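Local coordinates for flagellar hook protein FlgE (Caulobacter crescentus CB15, PDB 5AY6), which forms, as the whole protein of which this chain is a fragment, the bacterial flagellar hook, the universal joint between the rotary motor and the filament, at residues L200-G205 against G213-G218; E168-L173 against Q180-L185; A21-K26 against K189-N194; S32-N37 against Y48-S53. One frame throughout, in Å; residues are numbered along the deposited sequence.

Contact 1: L200-G205 against G213-G218; sequences LRAKPG and GQISTG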
loop_
_atom_site.group_PDB
_atom_site.type_symbol
_atom_site.label_atom_id
_atom_site.label_comp_id
_atom_site.label_asym_id
_atom_site.label_seq_id
_atom_site.Cartn_x
_atom_site.Cartn_y
_atom_site.Cartn_z
ATOM N N LEU A 200 -5.713 -4.918 7.827
ATOM C CA LEU A 200 -6.374 -5.397 9.025
ATOM C C LEU A 200 -5.358 -6.239 9.784
ATOM O O LEU A 200 -4.614 -7.002 9.178
ATOM C CB LEU A 200 -7.625 -6.203 8.682
ATOM C CG LEU A 200 -8.847 -5.364 8.294
ATOM C CD1 LEU A 200 -9.925 -6.251 7.694
ATOM C CD2 LEU A 200 -9.376 -4.615 9.505
ATOM N N ARG A 201 -5.307 -6.085 11.101
ATOM C CA ARG A 201 -4.297 -6.777 11.885
ATOM C C ARG A 201 -4.762 -7.041 13.307
ATOM O O ARG A 201 -5.444 -6.216 13.914
ATOM C CB ARG A 201 -2.991 -5.967 11.908
ATOM C CG ARG A 201 -3.136 -4.574 12.523
ATOM C CD ARG A 201 -1.865 -3.734 12.375
ATOM N NE ARG A 201 -1.963 -2.472 13.107
ATOM C CZ ARG A 201 -1.746 -2.354 14.414
ATOM N NH1 ARG A 201 -1.426 -3.425 15.127
ATOM N NH2 ARG A 201 -1.852 -1.171 15.011
ATOM N N ALA A 202 -4.391 -8.205 13.824
ATOM C CA ALA A 202 -4.558 -8.518 15.233
ATOM C C ALA A 202 -3.319 -8.042 15.971
ATOM O O ALA A 202 -2.348 -7.624 15.345
ATOM C CB ALA A 202 -4.767 -10.012 15.437
ATOM N N LYS A 203 -3.353 -8.099 17.295
ATOM C CA LYS A 203 -2.178 -7.772 18.093
ATOM C C LYS A 203 -1.047 -8.736 17.740
ATOM O O LYS A 203 -1.281 -9.941 17.604
ATOM C CB LYS A 203 -2.510 -7.837 19.588
ATOM C CG LYS A 203 -1.319 -7.612 20.514
ATOM C CD LYS A 203 -1.764 -7.359 21.949
ATOM C CE LYS A 203 -0.566 -7.124 22.864
ATOM N NZ LYS A 203 -0.967 -6.563 24.184
ATOM N N PRO A 204 0.178 -8.212 17.560
ATOM C CA PRO A 204 1.302 -9.099 17.251
ATOM C C PRO A 204 1.403 -10.217 18.282
ATOM O O PRO A 204 1.359 -9.952 19.485
ATOM C CB PRO A 204 2.513 -8.164 17.308
ATOM C CG PRO A 204 1.953 -6.821 16.955
ATOM C CD PRO A 204 0.583 -6.794 17.587
ATOM N N GLY A 205 1.482 -11.458 17.818
ATOM C CA GLY A 205 1.504 -12.594 18.722
ATOM C C GLY A 205 0.144 -13.216 19.001
ATOM O O GLY A 205 0.071 -14.334 19.511
ATOM N N GLY A 213 1.013 -10.119 13.273
ATOM C CA GLY A 213 -0.427 -10.082 13.455
ATOM C C GLY A 213 -1.272 -9.678 12.257
ATOM O O GLY A 213 -2.495 -9.546 12.373
ATOM N N GLN A 214 -0.646 -9.484 11.104
ATOM C CA GLN A 214 -1.396 -9.076 9.920
ATOM C C GLN A 214 -2.455 -10.110 9.511
ATOM O O GLN A 214 -2.191 -11.316 9.452
ATOM C CB GLN A 214 -0.453 -8.815 8.747
ATOM C CG GLN A 214 -1.091 -8.016 7.621
ATOM C CD GLN A 214 -0.161 -7.832 6.444
ATOM O OE1 GLN A 214 0.014 -8.742 5.630
ATOM N NE2 GLN A 214 0.441 -6.652 6.341
ATOM N N ILE A 215 -3.654 -9.609 9.227
ATOM C CA ILE A 215 -4.797 -10.434 8.844
ATOM C C ILE A 215 -5.030 -10.353 7.340
ATOM O O ILE A 215 -5.200 -11.373 6.666
ATOM C CB ILE A 215 -6.066 -9.989 9.601
ATOM C CG1 ILE A 215 -5.914 -10.271 11.097
ATOM C CG2 ILE A 215 -7.316 -10.679 9.045
ATOM C CD1 ILE A 215 -7.004 -9.650 11.951
ATOM N N SER A 216 -5.023 -9.132 6.814
ATOM C CA SER A 216 -5.232 -8.918 5.387
ATOM C C SER A 216 -4.799 -7.522 4.979
ATOM O O SER A 216 -4.595 -6.651 5.822
ATOM C CB SER A 216 -6.699 -9.127 5.018
ATOM O OG SER A 216 -7.490 -8.107 5.602
ATOM N N THR A 217 -4.652 -7.311 3.677
ATOM C CA THR A 217 -4.272 -6.001 3.161
ATOM C C THR A 217 -5.130 -5.665 1.956
ATOM O O THR A 217 -5.709 -6.556 1.331
ATOM C CB THR A 217 -2.788 -5.946 2.755
ATOM O OG1 THR A 217 -2.581 -6.734 1.579
ATOM C CG2 THR A 217 -1.900 -6.468 3.873
ATOM N N GLY A 218 -5.215 -4.383 1.624
ATOM C CA GLY A 218 -6.015 -3.976 0.490
ATOM C C GLY A 218 -5.937 -2.491 0.210
ATOM O O GLY A 218 -5.563 -1.701 1.077
#

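Contact 2: E168-L173 against Q180-L185; sequences EVQIPL and QRTVTL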
loop_
_atom_site.group_PDB
_atom_site.type_symbol
_atom_site.label_atom_id
_atom_site.label_comp_id
_atom_site.label_asym_id
_atom_site.label_seq_id
_atom_site.Cartn_x
_atom_site.Cartn_y
_atom_site.Cartn_z
ATOM N N GLU A 168 -5.627 5.059 12.300
ATOM C CA GLU A 168 -6.025 3.731 12.730
ATOM C C GLU A 168 -7.405 3.740 13.375
ATOM O O GLU A 168 -7.793 4.699 14.049
ATOM C CB GLU A 168 -5.006 3.150 13.712
ATOM C CG GLU A 168 -3.632 2.906 13.128
ATOM C CD GLU A 168 -2.750 2.092 14.060
ATOM O OE1 GLU A 168 -2.703 2.405 15.269
ATOM O OE2 GLU A 168 -2.112 1.132 13.581
ATOM N N VAL A 169 -8.141 2.659 13.154
ATOM C CA VAL A 169 -9.393 2.416 13.854
ATOM C C VAL A 169 -9.269 1.123 14.650
ATOM O O VAL A 169 -9.069 0.063 14.070
ATOM C CB VAL A 169 -10.578 2.306 12.884
ATOM C CG1 VAL A 169 -11.863 2.016 13.649
ATOM C CG2 VAL A 169 -10.708 3.582 12.071
ATOM N N GLN A 170 -9.356 1.206 15.971
ATOM C CA GLN A 170 -9.273 0.006 16.788
ATOM C C GLN A 170 -10.633 -0.666 16.906
ATOM O O GLN A 170 -11.649 -0.011 17.144
ATOM C CB GLN A 170 -8.714 0.314 18.181
ATOM C CG GLN A 170 -7.249 0.721 18.185
ATOM C CD GLN A 170 -6.582 0.499 19.531
ATOM O OE1 GLN A 170 -7.249 0.400 20.561
ATOM N NE2 GLN A 170 -5.257 0.399 19.522
ATOM N N ILE A 171 -10.640 -1.982 16.727
ATOM C CA ILE A 171 -11.869 -2.759 16.760
ATOM C C ILE A 171 -11.765 -3.871 17.799
ATOM O O ILE A 171 -11.195 -4.931 17.531
ATOM C CB ILE A 171 -12.176 -3.372 15.388
ATOM C CG1 ILE A 171 -12.153 -2.300 14.302
ATOM C CG2 ILE A 171 -13.524 -4.063 15.416
ATOM C CD1 ILE A 171 -12.260 -2.852 12.895
ATOM N N PRO A 172 -12.298 -3.624 19.001
ATOM C CA PRO A 172 -12.286 -4.622 20.074
ATOM C C PRO A 172 -13.255 -5.775 19.816
ATOM O O PRO A 172 -14.447 -5.552 19.600
ATOM C CB PRO A 172 -12.711 -3.815 21.304
ATOM C CG PRO A 172 -13.513 -2.690 20.749
ATOM C CD PRO A 172 -12.879 -2.343 19.438
ATOM N N LEU A 173 -12.737 -6.997 19.831
ATOM C CA LEU A 173 -13.569 -8.183 19.688
ATOM C C LEU A 173 -13.651 -8.939 21.008
ATOM O O LEU A 173 -12.656 -9.057 21.722
ATOM C CB LEU A 173 -13.016 -9.113 18.602
ATOM C CG LEU A 173 -12.820 -8.595 17.178
ATOM C CD1 LEU A 173 -12.262 -9.700 16.291
ATOM C CD2 LEU A 173 -14.120 -8.065 16.609
ATOM N N GLN A 180 -10.847 -10.019 25.413
ATOM C CA GLN A 180 -10.872 -8.975 24.396
ATOM C C GLN A 180 -9.661 -9.063 23.474
ATOM O O GLN A 180 -8.518 -8.905 23.905
ATOM C CB GLN A 180 -10.953 -7.585 25.040
ATOM C CG GLN A 180 -11.170 -6.459 24.027
ATOM C CD GLN A 180 -11.490 -5.118 24.676
ATOM O OE1 GLN A 180 -12.506 -4.967 25.354
ATOM N NE2 GLN A 180 -10.622 -4.136 24.462
ATOM N N ARG A 181 -9.934 -9.347 22.203
ATOM C CA ARG A 181 -8.925 -9.310 21.148
ATOM C C ARG A 181 -9.044 -8.002 20.388
ATOM O O ARG A 181 -10.120 -7.662 19.898
ATOM C CB ARG A 181 -9.093 -10.480 20.176
ATOM C CG ARG A 181 -9.217 -11.832 20.830
ATOM C CD ARG A 181 -7.856 -12.388 21.190
ATOM N NE ARG A 181 -7.915 -13.049 22.487
ATOM C CZ ARG A 181 -7.403 -12.546 23.603
ATOM N NH1 ARG A 181 -6.759 -11.390 23.572
ATOM N NH2 ARG A 181 -7.508 -13.218 24.741
ATOM N N THR A 182 -7.949 -7.263 20.276
ATOM C CA THR A 182 -8.009 -6.012 19.538
ATOM C C THR A 182 -7.582 -6.224 18.094
ATOM O O THR A 182 -6.467 -6.666 17.818
ATOM C CB THR A 182 -7.135 -4.925 20.183
ATOM O OG1 THR A 182 -7.623 -4.645 21.500
ATOM C CG2 THR A 182 -7.185 -3.652 19.351
ATOM N N VAL A 183 -8.497 -5.929 17.180
ATOM C CA VAL A 183 -8.196 -5.920 15.758
ATOM C C VAL A 183 -8.105 -4.462 15.343
ATOM O O VAL A 183 -8.882 -3.635 15.807
ATOM C CB VAL A 183 -9.268 -6.683 14.945
ATOM C CG1 VAL A 183 -9.135 -6.414 13.452
ATOM C CG2 VAL A 183 -9.164 -8.173 15.230
ATOM N N THR A 184 -7.124 -4.135 14.512
ATOM C CA THR A 184 -6.928 -2.752 14.120
ATOM C C THR A 184 -6.998 -2.602 12.611
ATOM O O THR A 184 -6.479 -3.430 11.866
ATOM C CB THR A 184 -5.574 -2.208 14.635
ATOM O OG1 THR A 184 -5.496 -2.398 16.050
ATOM C CG2 THR A 184 -5.432 -0.724 14.333
ATOM N N LEU A 185 -7.671 -1.550 12.166
ATOM C CA LEU A 185 -7.647 -1.162 10.767
ATOM C C LEU A 185 -6.640 -0.028 10.606
ATOM O O LEU A 185 -6.874 1.084 11.081
ATOM C CB LEU A 185 -9.038 -0.731 10.297
ATOM C CG LEU A 185 -9.146 -0.146 8.885
ATOM C CD1 LEU A 185 -8.664 -1.135 7.838
ATOM C CD2 LEU A 185 -10.588 0.288 8.598
#

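Contact 3: A21-K26 against K189-N194; sequences AAVSYK and KGPGPN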
loop_
_atom_site.group_PDB
_atom_site.type_symbol
_atom_site.label_atom_id
_atom_site.label_comp_id
_atom_site.label_asym_id
_atom_site.label_seq_id
_atom_site.Cartn_x
_atom_site.Cartn_y
_atom_site.Cartn_z
ATOM N N ALA A 21 6.264 10.341 3.243
ATOM C CA ALA A 21 7.501 10.116 2.502
ATOM C C ALA A 21 7.785 8.626 2.313
ATOM O O ALA A 21 8.444 8.237 1.354
ATOM C CB ALA A 21 8.661 10.783 3.208
ATOM N N ALA A 22 7.288 7.796 3.225
ATOM C CA ALA A 22 7.463 6.349 3.105
ATOM C C ALA A 22 6.536 5.735 2.050
ATOM O O ALA A 22 6.693 4.575 1.679
ATOM C CB ALA A 22 7.236 5.676 4.455
ATOM N N VAL A 23 5.565 6.507 1.571
ATOM C CA VAL A 23 4.682 6.028 0.511
ATOM C C VAL A 23 5.033 6.685 -0.823
ATOM O O VAL A 23 5.068 6.018 -1.858
ATOM C CB VAL A 23 3.195 6.277 0.857
ATOM C CG1 VAL A 23 2.307 6.087 -0.361
ATOM C CG2 VAL A 23 2.760 5.350 1.985
ATOM N N SER A 24 5.293 7.990 -0.796
ATOM C CA SER A 24 5.774 8.707 -1.976
ATOM C C SER A 24 7.074 9.429 -1.647
ATOM O O SER A 24 7.080 10.455 -0.962
ATOM C CB SER A 24 4.736 9.703 -2.484
ATOM O OG SER A 24 3.603 9.025 -2.987
ATOM N N TYR A 25 8.174 8.891 -2.156
ATOM C CA TYR A 25 9.493 9.348 -1.761
ATOM C C TYR A 25 10.155 10.217 -2.821
ATOM O O TYR A 25 10.487 9.743 -3.907
ATOM C CB TYR A 25 10.373 8.136 -1.442
ATOM C CG TYR A 25 11.840 8.447 -1.290
ATOM C CD1 TYR A 25 12.309 9.162 -0.197
ATOM C CD2 TYR A 25 12.761 8.000 -2.226
ATOM C CE1 TYR A 25 13.656 9.438 -0.049
ATOM C CE2 TYR A 25 14.110 8.272 -2.086
ATOM C CZ TYR A 25 14.549 8.990 -0.997
ATOM O OH TYR A 25 15.890 9.262 -0.853
ATOM N N LYS A 26 10.350 11.496 -2.500
ATOM C CA LYS A 26 11.062 12.394 -3.403
ATOM C C LYS A 26 12.560 12.257 -3.203
ATOM O O LYS A 26 13.062 12.459 -2.099
ATOM C CB LYS A 26 10.649 13.849 -3.189
ATOM C CG LYS A 26 11.329 14.806 -4.159
ATOM C CD LYS A 26 11.550 16.171 -3.538
ATOM C CE LYS A 26 10.245 16.757 -3.035
ATOM N NZ LYS A 26 10.473 17.788 -1.985
ATOM N N LYS A 189 -2.504 7.119 3.471
ATOM C CA LYS A 189 -2.900 7.791 2.243
ATOM C C LYS A 189 -2.052 7.262 1.092
ATOM O O LYS A 189 -0.825 7.252 1.174
ATOM C CB LYS A 189 -2.743 9.310 2.364
ATOM C CG LYS A 189 -3.243 10.072 1.144
ATOM C CD LYS A 189 -4.759 9.982 1.036
ATOM C CE LYS A 189 -5.257 10.513 -0.295
ATOM N NZ LYS A 189 -4.927 9.588 -1.411
ATOM N N GLY A 190 -2.710 6.812 0.028
ATOM C CA GLY A 190 -2.013 6.320 -1.143
ATOM C C GLY A 190 -1.703 7.445 -2.112
ATOM O O GLY A 190 -2.193 8.561 -1.945
ATOM N N PRO A 191 -0.889 7.158 -3.136
ATOM C CA PRO A 191 -0.484 8.170 -4.117
ATOM C C PRO A 191 -1.606 8.530 -5.090
ATOM O O PRO A 191 -1.587 9.615 -5.678
ATOM C CB PRO A 191 0.684 7.501 -4.851
ATOM C CG PRO A 191 0.453 6.042 -4.684
ATOM C CD PRO A 191 -0.212 5.867 -3.350
ATOM N N GLY A 192 -2.571 7.631 -5.251
ATOM C CA GLY A 192 -3.678 7.863 -6.157
ATOM C C GLY A 192 -4.731 8.750 -5.526
ATOM O O GLY A 192 -4.789 8.872 -4.304
ATOM N N PRO A 193 -5.572 9.377 -6.359
ATOM C CA PRO A 193 -6.651 10.229 -5.847
ATOM C C PRO A 193 -7.679 9.436 -5.050
ATOM O O PRO A 193 -8.164 8.411 -5.533
ATOM C CB PRO A 193 -7.274 10.816 -7.119
ATOM C CG PRO A 193 -6.888 9.879 -8.208
ATOM C CD PRO A 193 -5.541 9.341 -7.831
ATOM N N ASN A 194 -7.985 9.908 -3.842
ATOM C CA ASN A 194 -8.992 9.300 -2.978
ATOM C C ASN A 194 -8.677 7.850 -2.663
ATOM O O ASN A 194 -9.574 7.040 -2.423
ATOM C CB ASN A 194 -10.372 9.416 -3.624
ATOM C CG ASN A 194 -10.755 10.851 -3.887
ATOM O OD1 ASN A 194 -10.719 11.685 -2.983
ATOM N ND2 ASN A 194 -11.096 11.155 -5.133
#

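Contact 4: S32-N37 against Y48-S53; sequences SPSKTN and YDVVYS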
loop_
_atom_site.group_PDB
_atom_site.type_symbol
_atom_site.label_atom_id
_atom_site.label_comp_id
_atom_site.label_asym_id
_atom_site.label_seq_id
_atom_site.Cartn_x
_atom_site.Cartn_y
_atom_site.Cartn_z
ATOM N N SER A 32 15.998 21.428 -2.672
ATOM C CA SER A 32 16.648 21.416 -3.977
ATOM C C SER A 32 16.057 20.308 -4.842
ATOM O O SER A 32 15.574 19.305 -4.319
ATOM C CB SER A 32 18.158 21.236 -3.825
ATOM O OG SER A 32 18.466 19.935 -3.361
ATOM N N PRO A 33 16.076 20.494 -6.170
ATOM C CA PRO A 33 15.518 19.478 -7.071
ATOM C C PRO A 33 16.249 18.146 -6.951
ATOM O O PRO A 33 17.437 18.128 -6.615
ATOM C CB PRO A 33 15.725 20.083 -8.464
ATOM C CG PRO A 33 15.874 21.554 -8.227
ATOM C CD PRO A 33 16.551 21.681 -6.900
ATOM N N SER A 34 15.537 17.054 -7.212
ATOM C CA SER A 34 16.133 15.724 -7.243
ATOM C C SER A 34 17.334 15.689 -8.178
ATOM O O SER A 34 18.431 15.282 -7.790
ATOM C CB SER A 34 15.102 14.681 -7.687
ATOM O OG SER A 34 13.998 14.606 -6.796
ATOM N N LYS A 35 17.118 16.132 -9.413
ATOM C CA LYS A 35 18.152 16.098 -10.443
ATOM C C LYS A 35 18.284 17.472 -11.094
ATOM O O LYS A 35 17.287 18.168 -11.299
ATOM C CB LYS A 35 17.832 15.030 -11.497
ATOM C CG LYS A 35 17.672 13.611 -10.942
ATOM C CD LYS A 35 18.988 13.062 -10.414
ATOM C CE LYS A 35 18.779 11.739 -9.691
ATOM N NZ LYS A 35 20.070 11.087 -9.338
ATOM N N THR A 36 19.515 17.862 -11.410
ATOM C CA THR A 36 19.778 19.185 -11.970
ATOM C C THR A 36 20.431 19.104 -13.345
ATOM O O THR A 36 21.220 18.195 -13.617
ATOM C CB THR A 36 20.687 20.020 -11.045
ATOM O OG1 THR A 36 21.869 19.273 -10.732
ATOM C CG2 THR A 36 19.961 20.379 -9.755
ATOM N N ASN A 37 20.093 20.067 -14.201
ATOM C CA ASN A 37 20.661 20.181 -15.544
ATOM C C ASN A 37 20.533 18.905 -16.369
ATOM O O ASN A 37 21.500 18.430 -16.964
ATOM C CB ASN A 37 22.131 20.598 -15.466
ATOM C CG ASN A 37 22.330 21.884 -14.689
ATOM O OD1 ASN A 37 23.222 21.979 -13.846
ATOM N ND2 ASN A 37 21.489 22.878 -14.963
ATOM N N TYR A 48 14.551 18.508 -12.395
ATOM C CA TYR A 48 13.417 17.619 -12.169
ATOM C C TYR A 48 13.341 17.124 -10.735
ATOM O O TYR A 48 14.363 16.922 -10.082
ATOM C CB TYR A 48 13.485 16.404 -13.102
ATOM C CG TYR A 48 13.167 16.674 -14.552
ATOM C CD1 TYR A 48 11.918 17.146 -14.934
ATOM C CD2 TYR A 48 14.103 16.418 -15.546
ATOM C CE1 TYR A 48 11.618 17.378 -16.260
ATOM C CE2 TYR A 48 13.812 16.645 -16.874
ATOM C CZ TYR A 48 12.569 17.126 -17.225
ATOM O OH TYR A 48 12.275 17.356 -18.547
ATOM N N ASP A 49 12.122 16.917 -10.256
ATOM C CA ASP A 49 11.909 16.144 -9.042
ATOM C C ASP A 49 11.541 14.728 -9.451
ATOM O O ASP A 49 10.771 14.526 -10.394
ATOM C CB ASP A 49 10.816 16.759 -8.166
ATOM C CG ASP A 49 11.320 17.929 -7.338
ATOM O OD1 ASP A 49 12.526 17.953 -7.015
ATOM O OD2 ASP A 49 10.506 18.818 -7.009
ATOM N N VAL A 50 12.110 13.748 -8.763
ATOM C CA VAL A 50 11.787 12.358 -9.038
ATOM C C VAL A 50 11.123 11.748 -7.815
ATOM O O VAL A 50 11.692 11.739 -6.725
ATOM C CB VAL A 50 13.035 11.547 -9.422
ATOM C CG1 VAL A 50 12.640 10.127 -9.834
ATOM C CG2 VAL A 50 13.789 12.240 -10.544
ATOM N N VAL A 51 9.909 11.247 -7.996
ATOM C CA VAL A 51 9.156 10.688 -6.886
ATOM C C VAL A 51 8.823 9.226 -7.146
ATOM O O VAL A 51 8.060 8.912 -8.061
ATOM C CB VAL A 51 7.846 11.471 -6.636
ATOM C CG1 VAL A 51 7.120 10.927 -5.410
ATOM C CG2 VAL A 51 8.128 12.963 -6.478
ATOM N N TYR A 52 9.414 8.339 -6.350
ATOM C CA TYR A 52 9.042 6.932 -6.347
ATOM C C TYR A 52 7.899 6.723 -5.368
ATOM O O TYR A 52 7.952 7.221 -4.247
ATOM C CB TYR A 52 10.214 6.041 -5.943
ATOM C CG TYR A 52 11.406 6.061 -6.868
ATOM C CD1 TYR A 52 11.429 5.285 -8.021
ATOM C CD2 TYR A 52 12.526 6.822 -6.568
ATOM C CE1 TYR A 52 12.532 5.284 -8.860
ATOM C CE2 TYR A 52 13.633 6.827 -7.400
ATOM C CZ TYR A 52 13.629 6.058 -8.543
ATOM O OH TYR A 52 14.727 6.063 -9.369
ATOM N N SER A 53 6.876 5.985 -5.786
ATOM C CA SER A 53 5.764 5.667 -4.897
ATOM C C SER A 53 5.541 4.165 -4.777
ATOM O O SER A 53 5.714 3.418 -5.740
ATOM C CB SER A 53 4.478 6.341 -5.375
ATOM O OG SER A 53 4.562 7.744 -5.211
#

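Contact 1: L200-G205 against G213-G218
The carbonyl oxygen of L200 takes two backbone N-H groups at once, from I215 N at 2.8 Å and from S216 N at 3.2 Å, which makes this a classic beta bulge in the antiparallel hairpin of strands 195-202 and 214-222. Both donors come to L200 O from the same face of its carbonyl plane. The ladder continues on one side with L200 N bonded to S216 O and on the other with A202 N bonded to G213 O at 2.7 Å. The extra residue is absorbed at I215, whose psi of -47° is far from that of an extended strand and turns its peptide so that two successive N-H groups face one acceptor. G213, just before the strand, has a positive phi, and a CB there would collide with A202 O, so glycine suits this turn into the strand. The R201 side chain meets the partner segment near its base, CB lying 3.6 Å from G213 O, while the rest of the chain runs outward to a salt bridge with E168 and a hydrogen bond to S186. S216 OG sits beside the L200 side chain but is bonded to L234 O, which satisfies the hydroxyl. On that same face L200 continues into a cluster with L185, F235 and I243, a fitting place for a branched aliphatic group. I215 adds to the packing by sending CG1 anti to its own carbonyl carbon (chi1 -66°), along the partner backbone, so that CD1 comes to 3.5 Å from A202 N.

Contact 2: E168-L173 against Q180-L185
V169, I171 and L173 each exchange a pair of backbone hydrogen bonds with L185, V183 and R181, six in all, in a regular antiparallel hairpin. The shortest runs from I171 N to V183 O at 2.6 Å and meets the oxygen nearly along the C=O axis. Its return bond, V183 N to I171 O, has the straighter N-H but approaches its acceptor from above the carbonyl plane. P172 falls between two of these pairs, opposite T182 in a non-hydrogen-bonded position, where a residue lacking an N-H costs the ladder nothing. Beta-branched and leucine side chains fill most of the face that carries V169, I171, L173, V183 and L185, with R181 at its end. There L173 CD1 lies 3.6 Å from V183 CG2, the two side chains crossing at a slant. Strands 6-12 and 298-304 cover this face: V7 touches I171 and L173, V9 touches V169, and V299 and V302 meet V169 as well. The other face holds Q170 alongside T184, both pointing the same way. T184 places CG2 anti to its backbone N (chi1 -55° for OG1), and this methyl stands 3.9 Å from E168 OE2. That carboxylate oxygen is held further out by R201 and S186, whereas the guanidinium of R181 bends away to a salt bridge with D175. The hairpin is therefore two-sided: mostly hydrocarbon is turned to the domain core, mostly amides and hydroxyls beside P172 to the other face, and the charged E168 and R181 find their counter-charges beyond the two strands.

Contact 3: A21-K26 against K189-N194
This is a small van der Waals contact between two parts of the chain far apart in sequence: V23, just before strand 24-39, and S24, the first residue of that strand, rest against the loop 190-194 that links strands 180-189 and 195-202. V23 supplies the largest single share of the surface. Its CG1, anti to the backbone N (chi1 167°), reaches forward to 3.7 Å from K189 O and 3.9 Å from P191 CD, the valine and the proline ring crossing at about a right angle. S24 approaches another part of the same ring, with OG 3.8 Å from P191 CB. The hydroxyl makes its hydrogen bond to S53, on the neighbouring strand 45-53, and P191 touches that serine too. The contact thus spans the two beta domains of this hook fragment: S24 begins an edge strand in the sheet of the FlgE third domain, whereas the loop joins two strands of a sheet in the FlaE D2 domain. K189 ties the loop together from inside. Bends in its side chain (chi2 69°, chi4 72°) bring NZ back to the loop carbonyls, where it bonds to G190 O at 3.0 Å, makes a weak bond to G192 O, and also reaches Q195 O. A lysine ammonium suits such a group of carbonyl oxygens because it can point several N-H groups at them, and it also makes a cation-pi contact with W196. G190 and G192 each precede a proline, and the first of these, P191, offers its CD methylene to V23 CG1. Further round the loop, N194 OD1 is bonded to Q292 NE2.

Contact 4: S32-N37 against Y48-S53
The carboxylate of D49 is the flat group that meets the partner segment: its OD1 accepts S34 N at 3.1 Å, met almost head-on, and lies 3.4 Å from P33 CA. The other flat group, the aromatic ring of Y48, leads away from the 32-37 segment; it packs on V38, I71 and L126, and meets the H46 ring at a shallow angle between planes. P33 CB lies 3.8 Å from Y48 O. S34 and K35 both face Y48 in a classic beta bulge of the hairpin formed by strands 24-39 and 45-53. K35 keeps the normal pair of bonds with Y48, its N reaching Y48 O at 2.9 Å. S34, with helix-like backbone angles, directs its N-H to the D49 carboxylate instead. Its hydroxyl stands beside its backbone N (chi1 -61°), where OG receives V50 N at 2.9 Å in an almost straight bond (172°). The same oxygen is hydrogen-bonded to V27 O. Around this polar knot K35 CG slants across V50 CG2 at 4.1 Å, while K35 NZ goes on to a salt bridge with E138. Serine and aspartate thus replace main-chain partners where the bulge breaks the ladder: a compact hydroxyl can accept from V50 N and donate to a carbonyl, and the carboxylate, probably ionised, takes the diverted amide.

In the fold
Contacts 1 and 2 lie on two hairpins of one five-stranded antiparallel sheet, their centres 10 Å apart. They are joined through the neighbouring strands 180-189 and 195-202: R201 NH2 meets E168 OE2 at 2.7 Å, and R201 O and T184 N, also 2.7 Å apart, probably form a hydrogen bond. Contact 4 belongs to the other five-stranded sheet, on the opposite side of the chain's centre, about 40 Å from contact 2 and 35 Å from contact 1 between centres. Contact 3 lies between these extremes, its centre 16 Å from that of contact 4. It shares strand 24-39 with contact 4, S24 OG meeting S53 OG at 2.7 Å, and its loop 189-194 follows on the strand of contact 2, so it bridges the two domains.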